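Peroxidase (Cellulomonas bogoriensis 69B4 = DSM 16987, PDB 6QZO) binds heme b and probably works as a DyP-type peroxidase, using hydrogen peroxide to oxidise its substrates. Local coordinates at residues D54-S57 with T58-R61; M193-L196 with M197-E201. All coordinates share one frame; numbering follows the deposited sequence.

Interaction 1 of 2, residues D54-S57 with T58-R61; sequences DLAS and TSDR
Ala56 and Ser59 face each other across a type I beta turn, in which Ser59 N donates to Ala56 O (3.1 Å, N-H...O 157°). The donor stands well above the plane of the Ala56 carbonyl. Ser59 packs on the inner side of the turn: its CB lies 3.1 Å from Ala56 O, and its OG comes to 3.9 Å from Leu55 CB, at the root of the leucine side chain. That hydroxyl is carried back over the strand end because OG lies anti to the carbonyl carbon (chi1 -85°), beside the serine's own backbone N. Across the corner, the methyl of Ala56 meets the Thr58 hydroxyl, CB to OG1 3.8 Å, a loose van der Waals contact. Ser57 and Thr58 form the exposed apex, where Thr58 CG2 approaches Ser57 OG at 4.0 Å. The contact therefore depends chiefly on one backbone hydrogen bond and a few light side-chain touches. The turn connects the first strand, 47-55, to the first helix, 61-78, of the N-terminal half, whose four-stranded antiparallel sheet with helices against it is the ferredoxin-like fold of DyP peroxidases. Asp60 is the N-cap of that helix, its OD1 accepting from Ser63 N. On the strand side, Asp54 forms a salt bridge with Arg173 on strand 170-179. The Leu55 side chain enters the layer between sheet and helices, touching Val64 and Leu67 of helix 61-78 and Leu109 and Ala112 of helix 107-113.

Interaction 2 of 2, residues M193-L196 with M197-E201; sequences MRNL and MGQVE. With HEM (protoporphyrin IX containing Fe), chain I.
Asn195 OD1 accepts two backbone hydrogen bonds, from Met197 N (2.9 Å) and Gln199 N (3.1 Å), which arrive from opposite faces of the amide plane. With CG between the backbone N and carbonyl carbon (chi1 71°), the amide folds over its own type I turn, Asn195 to Gly198. Its other end donates in plane to a lone pair of Gln199 OE1 (ND2 to OE1 2.9 Å), although the two amide planes are 62° apart. Were the amide cut back to an alanine methyl, Met197 N and Gln199 N would probably lose their shared acceptor and Gln199 OE1 its donor, leaving the glutamine amide freer to turn beside the heme. Arg194 NH1 bonds Gly198 O at the guanidinium edge (2.6 Å), while Val200 CG2 sits over the centre of one face, 3.5 Å above the plane; NH1 also donates to Leu259 O. At the heme, Gln199 OE1 lies 3.5 Å from methyl CMB and Glu201 OE1 3.2 Å from meso carbon CHB. Glu201 OE2 forms a salt bridge with Arg307, itself hydrogen-bonded to the heme. In this buried loop, Gly198 to Gly202 correspond to the family's GXXDG motif with glutamate replacing aspartate, and Glu201 with Arg307 is consistent with its distal acid-arginine pair.

The two contacts lie on opposite sides of the chain's centre, about 40 Å apart between their own centres and about 26 Å at their nearest atoms. Interaction 1 lies in the N-terminal half and interaction 2 in the C-terminal half, each half built on a four-stranded antiparallel sheet of the ferredoxin-like kind. Both contacts are local turns, but in different settings: residues 54-61 link a strand to a helix at the surface, far from the heme pocket, whereas residues 193-201 are buried against the heme, whose iron has His292 as its axial ligand. Immediately beyond interaction 2, Gly202 and Ala204 continue the pocket with backbone hydrogen bonds to the heme.

Interaction 1 of 2, residues D54-S57 with T58-R61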
# COMPACT_ATOMS: atom_id res chain seq x y z
N ASP A 54 -19.62 -9.64 4.94
CA ASP A 54 -20.73 -10.63 4.97
C ASP A 54 -21.64 -10.30 6.15
O ASP A 54 -21.14 -10.07 7.26
CB ASP A 54 -20.19 -12.05 5.00
CG ASP A 54 -19.73 -12.57 3.66
OD1 ASP A 54 -20.11 -11.96 2.63
OD2 ASP A 54 -19.00 -13.57 3.66
N LEU A 55 -22.94 -10.25 5.92
CA LEU A 55 -23.94 -10.01 6.99
C LEU A 55 -23.94 -11.22 7.94
O LEU A 55 -23.65 -12.33 7.48
CB LEU A 55 -25.31 -9.78 6.34
CG LEU A 55 -25.39 -8.54 5.46
CD1 LEU A 55 -26.66 -8.53 4.64
CD2 LEU A 55 -25.34 -7.30 6.36
N ALA A 56 -24.21 -11.00 9.22
CA ALA A 56 -24.46 -12.10 10.20
C ALA A 56 -25.69 -12.90 9.75
O ALA A 56 -26.56 -12.30 9.12
CB ALA A 56 -24.62 -11.53 11.58
N SER A 57 -25.75 -14.19 10.09
CA SER A 57 -26.89 -15.10 9.81
C SER A 57 -28.18 -14.55 10.44
O SER A 57 -29.28 -14.83 9.92
CB SER A 57 -26.61 -16.49 10.30
OG SER A 57 -26.42 -16.49 11.70
N THR A 58 -28.04 -13.80 11.53
CA THR A 58 -29.17 -13.25 12.34
C THR A 58 -29.67 -11.93 11.76
O THR A 58 -30.72 -11.47 12.20
CB THR A 58 -28.75 -13.10 13.81
OG1 THR A 58 -27.57 -12.29 13.86
CG2 THR A 58 -28.46 -14.43 14.47
N SER A 59 -28.99 -11.38 10.75
CA SER A 59 -29.36 -10.11 10.07
C SER A 59 -30.79 -10.19 9.50
O SER A 59 -31.22 -11.28 9.08
CB SER A 59 -28.37 -9.77 9.00
OG SER A 59 -27.27 -9.07 9.58
N ASP A 60 -31.51 -9.06 9.52
CA ASP A 60 -32.85 -8.89 8.90
C ASP A 60 -32.89 -7.50 8.26
O ASP A 60 -31.84 -6.82 8.27
CB ASP A 60 -33.97 -9.08 9.94
CG ASP A 60 -33.85 -8.16 11.14
OD1 ASP A 60 -33.09 -7.15 11.06
OD2 ASP A 60 -34.46 -8.50 12.18
N ARG A 61 -34.04 -7.09 7.72
CA ARG A 61 -34.22 -5.78 7.05
C ARG A 61 -33.74 -4.66 7.98
O ARG A 61 -33.11 -3.71 7.50
CB ARG A 61 -35.70 -5.59 6.68
CG ARG A 61 -35.95 -4.61 5.55
CD ARG A 61 -37.39 -4.61 5.17
NE ARG A 61 -37.59 -5.57 4.09
CZ ARG A 61 -38.75 -6.11 3.75
NH1 ARG A 61 -39.88 -5.82 4.39
NH2 ARG A 61 -38.80 -6.96 2.72

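Interaction 2 of 2, residues M193-L196 with M197-E201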
# COMPACT_ATOMS: atom_id res chain seq x y z
N MET A 193 -2.85 5.62 -17.24
CA MET A 193 -2.37 4.81 -16.08
C MET A 193 -1.39 3.76 -16.62
O MET A 193 -1.63 3.23 -17.73
CB MET A 193 -3.53 4.09 -15.37
CG MET A 193 -3.11 3.34 -14.11
SD MET A 193 -4.29 2.03 -13.63
CE MET A 193 -3.40 0.58 -14.22
N ARG A 194 -0.34 3.48 -15.84
CA ARG A 194 0.65 2.41 -16.12
C ARG A 194 0.33 1.26 -15.19
O ARG A 194 0.17 1.53 -14.00
CB ARG A 194 2.08 2.91 -15.89
CG ARG A 194 2.59 3.82 -16.99
CD ARG A 194 3.06 3.02 -18.18
NE ARG A 194 3.50 3.88 -19.28
CZ ARG A 194 3.90 3.43 -20.46
NH1 ARG A 194 3.91 2.13 -20.71
NH2 ARG A 194 4.26 4.28 -21.40
N ASN A 195 0.22 0.05 -15.73
CA ASN A 195 0.02 -1.19 -14.94
C ASN A 195 1.38 -1.85 -14.76
O ASN A 195 2.37 -1.36 -15.35
CB ASN A 195 -1.06 -2.08 -15.56
CG ASN A 195 -0.64 -2.75 -16.85
OD1 ASN A 195 0.53 -3.04 -17.06
ND2 ASN A 195 -1.60 -3.01 -17.72
N LEU A 196 1.44 -2.92 -13.97
CA LEU A 196 2.71 -3.55 -13.54
C LEU A 196 3.21 -4.52 -14.62
O LEU A 196 4.29 -5.09 -14.43
CB LEU A 196 2.50 -4.23 -12.18
CG LEU A 196 2.21 -3.25 -11.05
CD1 LEU A 196 1.88 -3.98 -9.76
CD2 LEU A 196 3.38 -2.31 -10.80
N MET A 197 2.48 -4.65 -15.74
CA MET A 197 3.03 -5.26 -16.97
C MET A 197 3.80 -4.19 -17.75
O MET A 197 4.51 -4.55 -18.71
CB MET A 197 1.93 -5.89 -17.82
CG MET A 197 1.75 -7.37 -17.53
SD MET A 197 0.32 -8.10 -18.34
CE MET A 197 0.71 -9.84 -18.16
N GLY A 198 3.73 -2.93 -17.30
CA GLY A 198 4.41 -1.78 -17.91
C GLY A 198 3.57 -1.13 -18.99
O GLY A 198 4.10 -0.23 -19.67
N GLN A 199 2.29 -1.51 -19.10
CA GLN A 199 1.39 -1.07 -20.21
C GLN A 199 0.63 0.19 -19.81
O GLN A 199 0.45 0.42 -18.60
CB GLN A 199 0.39 -2.18 -20.56
CG GLN A 199 1.05 -3.46 -21.02
CD GLN A 199 0.19 -4.68 -20.75
OE1 GLN A 199 -0.72 -4.66 -19.92
NE2 GLN A 199 0.50 -5.75 -21.45
N VAL A 200 0.18 0.95 -20.80
CA VAL A 200 -0.81 2.05 -20.65
C VAL A 200 -2.19 1.40 -20.61
O VAL A 200 -2.45 0.57 -21.51
CB VAL A 200 -0.70 3.08 -21.79
CG1 VAL A 200 -1.68 4.23 -21.64
CG2 VAL A 200 0.72 3.62 -21.91
N GLU A 201 -2.99 1.70 -19.59
CA GLU A 201 -4.35 1.14 -19.36
C GLU A 201 -5.31 2.33 -19.23
O GLU A 201 -4.97 3.30 -18.49
CB GLU A 201 -4.30 0.22 -18.13
CG GLU A 201 -5.64 0.02 -17.41
CD GLU A 201 -6.45 -1.22 -17.77
OE1 GLU A 201 -5.83 -2.24 -18.14
OE2 GLU A 201 -7.72 -1.16 -17.65
CHA HEM I . -7.93 -2.47 -23.09
CHB HEM I . -4.70 -4.47 -20.13
CHC HEM I . -8.09 -7.49 -18.49
CHD HEM I . -11.42 -5.22 -21.14
C1A HEM I . -6.77 -2.78 -22.44
C2A HEM I . -5.50 -2.22 -22.76
C3A HEM I . -4.59 -2.80 -21.94
C4A HEM I . -5.30 -3.68 -21.09
CMA HEM I . -3.10 -2.55 -21.89
CAA HEM I . -5.19 -1.22 -23.86
CBA HEM I . -5.31 0.24 -23.41
CGA HEM I . -6.75 0.59 -23.22
O1A HEM I . -7.22 0.45 -22.06
O2A HEM I . -7.43 0.98 -24.21
C1B HEM I . -5.38 -5.47 -19.44
C2B HEM I . -4.71 -6.30 -18.50
C3B HEM I . -5.66 -7.18 -18.03
C4B HEM I . -6.90 -6.82 -18.73
CMB HEM I . -3.24 -6.22 -18.10
CAB HEM I . -5.59 -8.21 -16.98
CBB HEM I . -4.57 -8.33 -16.13
C1C HEM I . -9.30 -7.14 -19.05
C2C HEM I . -10.50 -7.80 -18.78
C3C HEM I . -11.48 -7.19 -19.52
C4C HEM I . -10.84 -6.12 -20.26
CMC HEM I . -10.75 -8.98 -17.88
CAC HEM I . -12.86 -7.74 -19.38
CBC HEM I . -13.93 -7.30 -19.98
C1D HEM I . -10.70 -4.28 -21.90
C2D HEM I . -11.36 -3.37 -22.85
C3D HEM I . -10.39 -2.62 -23.41
C4D HEM I . -9.14 -3.07 -22.77
CMD HEM I . -12.83 -3.27 -23.23
CAD HEM I . -10.58 -1.53 -24.47
CBD HEM I . -10.48 -2.13 -25.89
CGD HEM I . -10.71 -1.15 -27.04
O1D HEM I . -11.86 -0.81 -27.37
O2D HEM I . -9.74 -0.68 -27.71
NA HEM I . -6.63 -3.67 -21.42
NB HEM I . -6.66 -5.81 -19.55
NC HEM I . -9.50 -6.14 -19.94
ND HEM I . -9.38 -4.05 -21.89
FE HEM I . -8.06 -4.91 -20.83